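Local atomic coordinates of butyryl-CoA dehydrogenase (Marinomonas mediterranea, PDB entry 6CXT), a protein that belongs to the acyl-CoA dehydrogenase family of flavoproteins and binds flavin-adenine dinucleotide in an assembly of eight chains. Residues E4-H7 and E8-E11. Numbering follows the deposited sequence.
Sequences EWTH and EQAE
Gln-9 reaches back over the start of its own helix to the backbone of Thr-6, where its OE1 accepts a hydrogen bond from Thr-6 N at 3.0 Å. The bond is fairly straight, and the donor lies in the carbonyl plane of the amide, on a lone pair. In return, Thr-6 OG1 accepts a nearly straight bond from Gln-9 N, also at 3.0 Å. With OG1 set between the backbone N and the carbonyl carbon (chi1 71°), the hydroxyl overhangs the first turn and can meet that amide. The two reciprocal bonds make a capping box, with Thr-6 as the N-cap of helix 7-19 in the N-terminal domain of the acyl-CoA dehydrogenase fold. Thr-6 OG1 lies 3.4 Å from Gln-9 OE1, at most a weak additional link.

The amide of Gln-9 also meets Trp-5. Gln-9 OE1 comes to the edge of the indole, near the ring plane and 3.3 Å from Trp-5 CE3. The ring and amide planes are 70° apart. The Gln-9 chain is extended beyond CG (chi2 169°), which carries the amide past Thr-6 OG1 to this edge. Gln-9 NE2 is hydrogen-bonded to Thr-66 OG1 on helix 64-77, so both ends of the amide are held, which should restrain its rotation. Trp-5 itself packs on Leu-65 and Lys-69 of the same helix, meets Tyr-300 edge-to-face, and touches Met-1 of the second subunit.

Regular helical bonding begins beneath the cap, as Ala-10 N donates almost linearly to Thr-6 O at 2.8 Å. One residue on, Glu-11 N binds His-7 O at 2.9 Å, the donor tilted from the carbonyl plane, and Glu-11 CB rests near the same oxygen.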
ATOM      1  N   GLU B   4       8.738 -24.973 -18.537  1.00 30.35           N
ATOM      2  CA  GLU B   4       9.578 -26.142 -18.319  1.00 33.22           C
ATOM      3  C   GLU B   4      11.039 -25.760 -18.611  1.00 31.70           C
ATOM      4  O   GLU B   4      11.329 -25.109 -19.617  1.00 31.34           O
ATOM      5  CB  GLU B   4       9.046 -27.263 -19.258  1.00 42.50           C
ATOM      6  CG  GLU B   4       9.773 -28.597 -19.276  1.00 56.07           C
ATOM      7  CD  GLU B   4       9.424 -29.538 -18.127  1.00 65.95           C
ATOM      8  OE1 GLU B   4       8.883 -29.093 -17.073  1.00 70.66           O
ATOM      9  OE2 GLU B   4       9.693 -30.757 -18.291  1.00 70.90           O
ATOM     10  N   TRP B   5      11.937 -26.088 -17.694  1.00 27.83           N
ATOM     11  CA  TRP B   5      13.389 -25.923 -17.943  1.00 28.46           C
ATOM     12  C   TRP B   5      13.906 -27.236 -18.538  1.00 30.41           C
ATOM     13  O   TRP B   5      13.459 -28.289 -18.104  1.00 29.95           O
ATOM     14  CB  TRP B   5      14.127 -25.615 -16.632  1.00 26.34           C
ATOM     15  CG  TRP B   5      13.747 -24.243 -16.101  1.00 27.10           C
ATOM     16  CD1 TRP B   5      12.845 -23.951 -15.095  1.00 26.66           C
ATOM     17  CD2 TRP B   5      14.244 -22.991 -16.575  1.00 26.96           C
ATOM     18  NE1 TRP B   5      12.757 -22.577 -14.930  1.00 27.66           N
ATOM     19  CE2 TRP B   5      13.601 -21.965 -15.817  1.00 26.98           C
ATOM     20  CE3 TRP B   5      15.162 -22.625 -17.569  1.00 26.20           C
ATOM     21  CZ2 TRP B   5      13.846 -20.610 -16.033  1.00 27.28           C
ATOM     22  CZ3 TRP B   5      15.435 -21.255 -17.764  1.00 29.30           C
ATOM     23  CH2 TRP B   5      14.764 -20.270 -16.998  1.00 29.29           C
ATOM     24  N   THR B   6      14.829 -27.176 -19.503  1.00 31.05           N
ATOM     25  CA  THR B   6      15.482 -28.419 -20.004  1.00 33.12           C
ATOM     26  C   THR B   6      16.294 -29.068 -18.899  1.00 36.07           C
ATOM     27  O   THR B   6      16.638 -28.434 -17.873  1.00 32.70           O
ATOM     28  CB  THR B   6      16.412 -28.168 -21.223  1.00 33.84           C
ATOM     29  OG1 THR B   6      17.581 -27.473 -20.796  1.00 35.10           O
ATOM     30  CG2 THR B   6      15.732 -27.371 -22.341  1.00 33.23           C
ATOM     31  N   HIS B   7      16.594 -30.352 -19.087  1.00 37.08           N
ATOM     32  CA  HIS B   7      17.404 -31.107 -18.150  1.00 38.14           C
ATOM     33  C   HIS B   7      18.744 -30.370 -17.932  1.00 32.88           C
ATOM     34  O   HIS B   7      19.242 -30.287 -16.816  1.00 33.15           O
ATOM     35  CB  HIS B   7      17.655 -32.529 -18.683  1.00 46.20           C
ATOM     36  CG  HIS B   7      18.415 -33.399 -17.729  1.00 54.36           C
ATOM     37  ND1 HIS B   7      17.794 -34.150 -16.751  1.00 60.59           N
ATOM     38  CD2 HIS B   7      19.745 -33.632 -17.594  1.00 59.81           C
ATOM     39  CE1 HIS B   7      18.708 -34.808 -16.055  1.00 62.33           C
ATOM     40  NE2 HIS B   7      19.899 -34.508 -16.543  1.00 63.68           N
ATOM     41  N   GLU B   8      19.305 -29.848 -19.008  1.00 32.64           N
ATOM     42  CA  GLU B   8      20.578 -29.140 -18.948  1.00 35.12           C
ATOM     43  C   GLU B   8      20.432 -27.849 -18.093  1.00 35.40           C
ATOM     44  O   GLU B   8      21.255 -27.583 -17.198  1.00 31.64           O
ATOM     45  CB  GLU B   8      21.069 -28.840 -20.373  1.00 40.32           C
ATOM     46  CG  GLU B   8      22.466 -28.205 -20.509  1.00 55.17           C
ATOM     47  CD  GLU B   8      23.602 -28.961 -19.784  1.00 73.50           C
ATOM     48  OE1 GLU B   8      23.529 -30.206 -19.607  1.00 81.99           O
ATOM     49  OE2 GLU B   8      24.598 -28.300 -19.388  1.00 81.32           O
ATOM     50  N   GLN B   9      19.361 -27.084 -18.355  1.00 31.61           N
ATOM     51  CA  GLN B   9      19.133 -25.838 -17.618  1.00 29.63           C
ATOM     52  C   GLN B   9      18.931 -26.149 -16.147  1.00 29.11           C
ATOM     53  O   GLN B   9      19.524 -25.478 -15.306  1.00 27.77           O
ATOM     54  CB  GLN B   9      17.950 -25.077 -18.193  1.00 26.99           C
ATOM     55  CG  GLN B   9      18.313 -24.389 -19.494  1.00 26.54           C
ATOM     56  CD  GLN B   9      17.108 -23.869 -20.213  1.00 29.03           C
ATOM     57  OE1 GLN B   9      16.039 -24.495 -20.181  1.00 30.75           O
ATOM     58  NE2 GLN B   9      17.245 -22.704 -20.843  1.00 28.47           N
ATOM     59  N   ALA B  10      18.125 -27.171 -15.830  1.00 27.92           N
ATOM     60  CA  ALA B  10      17.977 -27.646 -14.420  1.00 28.64           C
ATOM     61  C   ALA B  10      19.286 -28.024 -13.753  1.00 31.83           C
ATOM     62  O   ALA B  10      19.517 -27.717 -12.566  1.00 30.71           O
ATOM     63  CB  ALA B  10      16.999 -28.798 -14.323  1.00 30.57           C
ATOM     64  N   GLU B  11      20.134 -28.726 -14.508  1.00 31.49           N
ATOM     65  CA  GLU B  11      21.428 -29.131 -14.012  1.00 33.95           C
ATOM     66  C   GLU B  11      22.320 -27.920 -13.663  1.00 28.24           C
ATOM     67  O   GLU B  11      22.977 -27.891 -12.606  1.00 27.83           O
ATOM     68  CB  GLU B  11      22.131 -30.082 -15.015  1.00 38.08           C
ATOM     69  CG  GLU B  11      23.309 -30.829 -14.411  1.00 54.91           C
ATOM     70  CD  GLU B  11      23.070 -31.189 -12.949  1.00 64.54           C
ATOM     71  OE1 GLU B  11      22.111 -31.963 -12.690  1.00 71.49           O
ATOM     72  OE2 GLU B  11      23.812 -30.667 -12.065  1.00 64.36           O
TER